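Local atomic coordinates of mevalonate diphosphate decarboxylase (Legionella pneumophila, PDB entry 3LTO), a protein that probably catalyses the ATP-dependent decarboxylation of mevalonate diphosphate to isopentenyl diphosphate, a step of isoprenoid lipid biosynthesis. Residues S41-E46 and T118-I123; K51-E56 and G91-Q96. One frame throughout, in Å; residues are numbered along the deposited sequence.

Interaction 1. Residues S41-E46 and T118-I123; sequences SSVKLE and TKCASI
The side chain of Cys120 packs against Val43 through CB and against Val43 and Leu45 through SG. Its CB points at the strand and lies 4.2 Å from Val43 CG1. The same CB is 3.8 Å from Val43 O, so backbone as well as side chain meets it. SG continues the approach: chi1 of -168° turns it opposite the residue's own backbone N, and it reaches in between Val43 and Leu45. There SG lies 3.3 Å from Val43 O and 3.7 Å from Leu45 CG. Trp3 and Ala5 of the neighbouring strand 2-12 also touch this cysteine.

The contact is helix-on-sheet packing in the N-terminal domain, which belongs to the ribosomal protein S5-like fold of the GHMP kinase superfamily. Helix 110-129 lies over the sheet, and the axes of the two segments approach to 8.1 Å. The two directions differ by 29°, so helix and strand run roughly the same way.

Leu45 makes the second apolar patch. Its CG stands beside the backbone N (chi1 -71°), and CD1 is carried over the helix backbone. CD1 comes to 3.7 Å from Ala121 CA and 4.1 Å from Ala121 CB. Further along the helix, Ala124 touches Leu45 too. Ala116 and Leu117, one turn before Cys120, pack on Val43.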
ATOM      1  N   SER A  41     -19.597 -15.070   9.677  1.00 13.73           N
ATOM      2  CA  SER A  41     -20.060 -14.168  10.715  1.00 13.49           C
ATOM      3  C   SER A  41     -21.150 -13.388  10.011  1.00 12.34           C
ATOM      4  O   SER A  41     -21.069 -13.160   8.805  1.00 13.55           O
ATOM      5  CB  SER A  41     -18.951 -13.216  11.173  1.00 13.72           C
ATOM      6  OG  SER A  41     -18.133 -13.828  12.152  1.00 13.47           O
ATOM      7  N   SER A  42     -22.172 -12.991  10.750  1.00 12.04           N
ATOM      8  CA  SER A  42     -23.270 -12.242  10.161  1.00 11.72           C
ATOM      9  C   SER A  42     -23.563 -10.998  10.966  1.00 10.08           C
ATOM     10  O   SER A  42     -23.425 -10.988  12.182  1.00  9.38           O
ATOM     11  CB  SER A  42     -24.524 -13.113  10.092  1.00 10.43           C
ATOM     12  OG  SER A  42     -24.330 -14.191   9.192  1.00 16.35           O
ATOM     13  N   VAL A  43     -23.962  -9.942  10.274  1.00 10.78           N
ATOM     14  CA  VAL A  43     -24.300  -8.701  10.945  1.00 10.35           C
ATOM     15  C   VAL A  43     -25.586  -8.127  10.397  1.00 10.04           C
ATOM     16  O   VAL A  43     -25.743  -7.946   9.194  1.00 11.20           O
ATOM     17  CB  VAL A  43     -23.197  -7.643  10.798  1.00  9.68           C
ATOM     18  CG1 VAL A  43     -23.676  -6.317  11.376  1.00  8.05           C
ATOM     19  CG2 VAL A  43     -21.944  -8.101  11.516  1.00  8.54           C
ATOM     20  N   LYS A  44     -26.515  -7.850  11.292  1.00 11.58           N
ATOM     21  CA  LYS A  44     -27.777  -7.263  10.898  1.00 12.66           C
ATOM     22  C   LYS A  44     -27.809  -5.869  11.497  1.00 12.37           C
ATOM     23  O   LYS A  44     -27.431  -5.668  12.652  1.00 14.02           O
ATOM     24  CB  LYS A  44     -28.943  -8.099  11.434  1.00 15.06           C
ATOM     25  CG  LYS A  44     -30.323  -7.506  11.166  1.00 16.61           C
ATOM     26  CD  LYS A  44     -31.419  -8.463  11.608  1.00 17.90           C
ATOM     27  CE  LYS A  44     -32.804  -7.878  11.357  1.00 20.03           C
ATOM     28  NZ  LYS A  44     -33.887  -8.814  11.791  1.00 22.17           N
ATOM     29  N   LEU A  45     -28.231  -4.895  10.708  1.00 12.59           N
ATOM     30  CA  LEU A  45     -28.322  -3.537  11.207  1.00 13.56           C
ATOM     31  C   LEU A  45     -29.753  -3.059  11.116  1.00 14.28           C
ATOM     32  O   LEU A  45     -30.415  -3.263  10.104  1.00 13.31           O
ATOM     33  CB  LEU A  45     -27.432  -2.590  10.398  1.00 11.79           C
ATOM     34  CG  LEU A  45     -25.925  -2.731  10.574  1.00 14.10           C
ATOM     35  CD1 LEU A  45     -25.219  -1.763   9.619  1.00 13.16           C
ATOM     36  CD2 LEU A  45     -25.551  -2.436  12.027  1.00  9.84           C
ATOM     37  N   GLU A  46     -30.222  -2.436  12.189  1.00 15.61           N
ATOM     38  CA  GLU A  46     -31.562  -1.877  12.242  1.00 18.98           C
ATOM     39  C   GLU A  46     -31.369  -0.452  12.733  1.00 19.78           C
ATOM     40  O   GLU A  46     -30.704  -0.218  13.744  1.00 17.88           O
ATOM     41  CB  GLU A  46     -32.456  -2.638  13.225  1.00 20.26           C
ATOM     42  CG  GLU A  46     -32.539  -4.130  12.963  1.00 28.57           C
ATOM     43  CD  GLU A  46     -33.637  -4.811  13.766  1.00 30.80           C
ATOM     44  OE1 GLU A  46     -33.720  -4.576  14.991  1.00 34.38           O
ATOM     45  OE2 GLU A  46     -34.410  -5.591  13.173  1.00 34.00           O
ATOM     46  N   THR A 118     -18.470  -4.287   8.213  1.00  7.69           N
ATOM     47  CA  THR A 118     -18.076  -3.355   7.170  1.00  7.60           C
ATOM     48  C   THR A 118     -19.009  -3.461   5.965  1.00  7.06           C
ATOM     49  O   THR A 118     -19.492  -2.455   5.454  1.00  5.38           O
ATOM     50  CB  THR A 118     -16.635  -3.611   6.693  1.00  7.40           C
ATOM     51  OG1 THR A 118     -15.726  -3.442   7.786  1.00 10.42           O
ATOM     52  CG2 THR A 118     -16.277  -2.635   5.578  1.00  8.26           C
ATOM     53  N   LYS A 119     -19.251  -4.688   5.522  1.00  7.32           N
ATOM     54  CA  LYS A 119     -20.120  -4.944   4.378  1.00  9.63           C
ATOM     55  C   LYS A 119     -21.554  -4.491   4.625  1.00  8.36           C
ATOM     56  O   LYS A 119     -22.157  -3.827   3.777  1.00  9.97           O
ATOM     57  CB  LYS A 119     -20.084  -6.439   4.023  1.00 11.02           C
ATOM     58  CG  LYS A 119     -18.692  -6.896   3.626  1.00 13.24           C
ATOM     59  CD  LYS A 119     -18.550  -8.411   3.554  1.00 17.69           C
ATOM     60  CE  LYS A 119     -19.209  -9.006   2.324  1.00 19.56           C
ATOM     61  NZ  LYS A 119     -18.823 -10.439   2.154  1.00 20.06           N
ATOM     62  N   CYS A 120     -22.101  -4.835   5.786  1.00  6.10           N
ATOM     63  CA  CYS A 120     -23.470  -4.439   6.095  1.00  5.58           C
ATOM     64  C   CYS A 120     -23.612  -2.914   6.227  1.00  5.82           C
ATOM     65  O   CYS A 120     -24.554  -2.329   5.693  1.00  5.42           O
ATOM     66  CB  CYS A 120     -23.933  -5.111   7.385  1.00  5.09           C
ATOM     67  SG  CYS A 120     -25.703  -4.964   7.695  1.00  5.19           S
ATOM     68  N   ALA A 121     -22.678  -2.275   6.927  1.00  2.58           N
ATOM     69  CA  ALA A 121     -22.740  -0.826   7.109  1.00  6.61           C
ATOM     70  C   ALA A 121     -22.572  -0.124   5.767  1.00  6.98           C
ATOM     71  O   ALA A 121     -23.210   0.902   5.503  1.00  6.70           O
ATOM     72  CB  ALA A 121     -21.657  -0.359   8.101  1.00  2.68           C
ATOM     73  N   SER A 122     -21.713  -0.684   4.921  1.00  7.07           N
ATOM     74  CA  SER A 122     -21.472  -0.116   3.605  1.00  8.85           C
ATOM     75  C   SER A 122     -22.763  -0.105   2.808  1.00  8.85           C
ATOM     76  O   SER A 122     -23.084   0.882   2.150  1.00 10.04           O
ATOM     77  CB  SER A 122     -20.399  -0.913   2.856  1.00  6.93           C
ATOM     78  OG  SER A 122     -19.120  -0.630   3.386  1.00  6.07           O
ATOM     79  N   ILE A 123     -23.502  -1.206   2.879  1.00  7.39           N
ATOM     80  CA  ILE A 123     -24.766  -1.317   2.167  1.00  8.25           C
ATOM     81  C   ILE A 123     -25.760  -0.340   2.777  1.00  9.04           C
ATOM     82  O   ILE A 123     -26.277   0.547   2.095  1.00 11.11           O
ATOM     83  CB  ILE A 123     -25.313  -2.755   2.252  1.00  8.09           C
ATOM     84  CG1 ILE A 123     -24.380  -3.697   1.481  1.00  8.23           C
ATOM     85  CG2 ILE A 123     -26.736  -2.818   1.704  1.00  9.74           C
ATOM     86  CD1 ILE A 123     -24.746  -5.151   1.588  1.00  7.61           C
TER

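Interaction 2. Residues K51-E56 and G91-Q96; sequences KKDIWE and GGFLIQ
Asp53 OD1 is held by two groups: Phe93 N donates to it at 2.8 Å, and Lys84 of helix 71-87 forms a salt bridge with it. The Phe93 bond uses the anti lone pair of OD1 and is clearly bent, 134° at the hydrogen. Asp53 CG sits beside its own backbone N (chi1 -51°), which brings the carboxylate to Phe93 N. OD1 also lies near the edge of the Phe93 ring, close to its plane. Gly92 CA is 3.3 Å from OD1.

Beyond Asp53 the two segments pair as parallel strands, in the beta-alpha-beta unit of strand 54-55, helix 71-87 and strand 93-99. Ile54 N donates to Phe93 O at 2.9 Å. Ile95 N then donates to Ile54 O at 2.6 Å, and Glu56 N to Ile95 O at 2.7 Å. The last bond is almost straight, 173° at the hydrogen.

Ile54 CG2 meets Leu94 CD1 at 4.0 Å on one face of the sheet. On the other face Trp55 and Ile95 cross at about a right angle. Ile95 CB lies in the plane of the indole at its edge, and Ile95 CG2 is 3.9 Å from Trp55 CD1. Trp55 NE1 is hydrogen-bonded to Ser97 OG, and Phe76 of helix 71-87 meets the ring.

Lys84 NZ is also hydrogen-bonded to Gly91 O. Its positive charge would favour an ionised Asp53. A charged carboxylate would in turn probably strengthen the hold on Phe93 N, where backbone pairing gives way to a side-chain acceptor.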
ATOM      1  N   LYS A  51     -28.958   8.618  18.313  1.00 23.61           N
ATOM      2  CA  LYS A  51     -27.730   8.839  17.561  1.00 21.64           C
ATOM      3  C   LYS A  51     -26.666   7.819  17.948  1.00 18.44           C
ATOM      4  O   LYS A  51     -25.642   7.695  17.279  1.00 18.72           O
ATOM      5  CB  LYS A  51     -27.183  10.245  17.832  1.00 24.44           C
ATOM      6  CG  LYS A  51     -27.791  11.360  16.977  1.00 27.81           C
ATOM      7  CD  LYS A  51     -29.251  11.590  17.300  1.00 29.07           C
ATOM      8  CE  LYS A  51     -29.813  12.783  16.537  1.00 30.13           C
ATOM      9  NZ  LYS A  51     -31.258  12.987  16.858  1.00 29.14           N
ATOM     10  N   LYS A  52     -26.910   7.087  19.027  1.00 15.32           N
ATOM     11  CA  LYS A  52     -25.947   6.108  19.504  1.00 13.46           C
ATOM     12  C   LYS A  52     -26.254   4.658  19.143  1.00 11.65           C
ATOM     13  O   LYS A  52     -27.393   4.204  19.219  1.00 11.05           O
ATOM     14  CB  LYS A  52     -25.794   6.247  21.018  1.00 13.79           C
ATOM     15  CG  LYS A  52     -25.210   7.586  21.448  1.00 15.03           C
ATOM     16  CD  LYS A  52     -23.788   7.757  20.937  1.00 12.67           C
ATOM     17  CE  LYS A  52     -23.136   8.994  21.534  1.00 13.11           C
ATOM     18  NZ  LYS A  52     -21.729   9.151  21.078  1.00 14.47           N
ATOM     19  N   ASP A  53     -25.213   3.937  18.751  1.00 10.28           N
ATOM     20  CA  ASP A  53     -25.345   2.538  18.379  1.00 10.30           C
ATOM     21  C   ASP A  53     -25.438   1.639  19.605  1.00  9.50           C
ATOM     22  O   ASP A  53     -24.990   1.997  20.695  1.00  8.70           O
ATOM     23  CB  ASP A  53     -24.146   2.110  17.542  1.00  8.79           C
ATOM     24  CG  ASP A  53     -23.880   3.055  16.391  1.00  9.26           C
ATOM     25  OD1 ASP A  53     -24.840   3.388  15.666  1.00  9.82           O
ATOM     26  OD2 ASP A  53     -22.712   3.458  16.211  1.00  9.07           O
ATOM     27  N   ILE A  54     -26.034   0.468  19.417  1.00  9.42           N
ATOM     28  CA  ILE A  54     -26.152  -0.508  20.490  1.00  7.89           C
ATOM     29  C   ILE A  54     -25.740  -1.845  19.906  1.00  8.05           C
ATOM     30  O   ILE A  54     -26.160  -2.196  18.803  1.00 10.15           O
ATOM     31  CB  ILE A  54     -27.597  -0.619  21.015  1.00  6.65           C
ATOM     32  CG1 ILE A  54     -28.017   0.694  21.683  1.00  6.35           C
ATOM     33  CG2 ILE A  54     -27.706  -1.777  21.980  1.00  5.41           C
ATOM     34  CD1 ILE A  54     -29.428   0.664  22.226  1.00  8.01           C
ATOM     35  N   TRP A  55     -24.914  -2.581  20.640  1.00  7.79           N
ATOM     36  CA  TRP A  55     -24.447  -3.887  20.190  1.00  7.27           C
ATOM     37  C   TRP A  55     -25.092  -5.018  20.981  1.00  7.55           C
ATOM     38  O   TRP A  55     -24.955  -5.098  22.205  1.00  4.47           O
ATOM     39  CB  TRP A  55     -22.928  -3.985  20.315  1.00  7.87           C
ATOM     40  CG  TRP A  55     -22.394  -5.306  19.849  1.00 11.90           C
ATOM     41  CD1 TRP A  55     -22.583  -5.877  18.627  1.00 12.28           C
ATOM     42  CD2 TRP A  55     -21.571  -6.214  20.593  1.00 13.10           C
ATOM     43  NE1 TRP A  55     -21.930  -7.083  18.559  1.00 13.91           N
ATOM     44  CE2 TRP A  55     -21.298  -7.315  19.751  1.00 12.66           C
ATOM     45  CE3 TRP A  55     -21.038  -6.206  21.889  1.00 15.29           C
ATOM     46  CZ2 TRP A  55     -20.515  -8.397  20.159  1.00 12.50           C
ATOM     47  CZ3 TRP A  55     -20.256  -7.287  22.294  1.00 13.72           C
ATOM     48  CH2 TRP A  55     -20.004  -8.365  21.428  1.00 12.94           C
ATOM     49  N   GLU A  56     -25.794  -5.895  20.270  1.00  7.27           N
ATOM     50  CA  GLU A  56     -26.455  -7.023  20.899  1.00  7.24           C
ATOM     51  C   GLU A  56     -26.094  -8.297  20.167  1.00  8.57           C
ATOM     52  O   GLU A  56     -26.783  -8.703  19.235  1.00 10.99           O
ATOM     53  CB  GLU A  56     -27.967  -6.823  20.888  1.00  9.46           C
ATOM     54  CG  GLU A  56     -28.766  -8.003  21.413  1.00  8.38           C
ATOM     55  CD  GLU A  56     -30.259  -7.786  21.253  1.00  8.33           C
ATOM     56  OE1 GLU A  56     -30.649  -7.199  20.223  1.00  4.54           O
ATOM     57  OE2 GLU A  56     -31.042  -8.206  22.141  1.00  7.46           O
ATOM     58  N   GLY A  91     -26.694   9.043  13.049  1.00 11.51           N
ATOM     59  CA  GLY A  91     -27.815   8.239  13.508  1.00 10.20           C
ATOM     60  C   GLY A  91     -27.295   6.943  14.095  1.00 12.22           C
ATOM     61  O   GLY A  91     -26.236   6.458  13.685  1.00 11.61           O
ATOM     62  N   GLY A  92     -28.026   6.376  15.050  1.00 12.53           N
ATOM     63  CA  GLY A  92     -27.586   5.141  15.678  1.00 11.50           C
ATOM     64  C   GLY A  92     -28.178   3.895  15.052  1.00 12.34           C
ATOM     65  O   GLY A  92     -29.179   3.960  14.341  1.00 14.76           O
ATOM     66  N   PHE A  93     -27.558   2.753  15.327  1.00 11.62           N
ATOM     67  CA  PHE A  93     -28.010   1.473  14.794  1.00 10.95           C
ATOM     68  C   PHE A  93     -27.976   0.406  15.878  1.00 11.59           C
ATOM     69  O   PHE A  93     -27.139   0.461  16.787  1.00 14.02           O
ATOM     70  CB  PHE A  93     -27.085   1.005  13.664  1.00  9.76           C
ATOM     71  CG  PHE A  93     -27.255   1.753  12.376  1.00 11.87           C
ATOM     72  CD1 PHE A  93     -28.237   1.374  11.460  1.00 11.29           C
ATOM     73  CD2 PHE A  93     -26.434   2.838  12.073  1.00  8.69           C
ATOM     74  CE1 PHE A  93     -28.399   2.067  10.254  1.00 13.42           C
ATOM     75  CE2 PHE A  93     -26.587   3.540  10.873  1.00 11.82           C
ATOM     76  CZ  PHE A  93     -27.574   3.152   9.960  1.00 12.07           C
ATOM     77  N   LEU A  94     -28.896  -0.546  15.788  1.00  8.73           N
ATOM     78  CA  LEU A  94     -28.912  -1.672  16.700  1.00  8.95           C
ATOM     79  C   LEU A  94     -28.072  -2.671  15.912  1.00  9.35           C
ATOM     80  O   LEU A  94     -28.377  -2.963  14.760  1.00 11.24           O
ATOM     81  CB  LEU A  94     -30.329  -2.219  16.896  1.00  8.23           C
ATOM     82  CG  LEU A  94     -30.437  -3.570  17.625  1.00 10.70           C
ATOM     83  CD1 LEU A  94     -29.835  -3.470  19.009  1.00  8.71           C
ATOM     84  CD2 LEU A  94     -31.900  -3.995  17.722  1.00  9.29           C
ATOM     85  N   ILE A  95     -26.991  -3.157  16.508  1.00 10.39           N
ATOM     86  CA  ILE A  95     -26.112  -4.103  15.830  1.00  9.48           C
ATOM     87  C   ILE A  95     -26.314  -5.506  16.381  1.00  9.79           C
ATOM     88  O   ILE A  95     -26.133  -5.743  17.568  1.00  9.65           O
ATOM     89  CB  ILE A  95     -24.627  -3.728  16.034  1.00  7.71           C
ATOM     90  CG1 ILE A  95     -24.426  -2.245  15.728  1.00  6.13           C
ATOM     91  CG2 ILE A  95     -23.738  -4.590  15.132  1.00  4.92           C
ATOM     92  CD1 ILE A  95     -23.061  -1.723  16.102  1.00  4.35           C
ATOM     93  N   GLN A  96     -26.703  -6.430  15.513  1.00 11.06           N
ATOM     94  CA  GLN A  96     -26.893  -7.810  15.927  1.00 11.38           C
ATOM     95  C   GLN A  96     -25.952  -8.692  15.111  1.00 10.92           C
ATOM     96  O   GLN A  96     -26.160  -8.925  13.919  1.00 10.06           O
ATOM     97  CB  GLN A  96     -28.357  -8.223  15.738  1.00 12.31           C
ATOM     98  CG  GLN A  96     -29.287  -7.595  16.780  1.00 11.55           C
ATOM     99  CD  GLN A  96     -30.743  -7.945  16.557  1.00 15.25           C
ATOM    100  OE1 GLN A  96     -31.545  -7.938  17.495  1.00 14.58           O
ATOM    101  NE2 GLN A  96     -31.100  -8.237  15.308  1.00 14.13           N
TER

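In the fold
Interactions 1 and 2 reach the same sheet, with centres about 11 Å apart. Strand 31-47 supplies 41-46 and pairs antiparallel with strand 93-99, which supplies most of 91-96. Two probable hydrogen bonds join them directly: Leu94 N to Glu46 O at 2.7 Å, and Lys44 N to Gln96 O at 2.9 Å. Leu45 also links the contacts through its second methyl, CD2, which is 3.9 Å from Ile95 CG1. Helix 110-129 packs on both, since Leu125 and Leu128 reach Phe93. Along the chain, interaction 2 is nested within the loop closed by interaction 1. Both lie in the N-terminal family region.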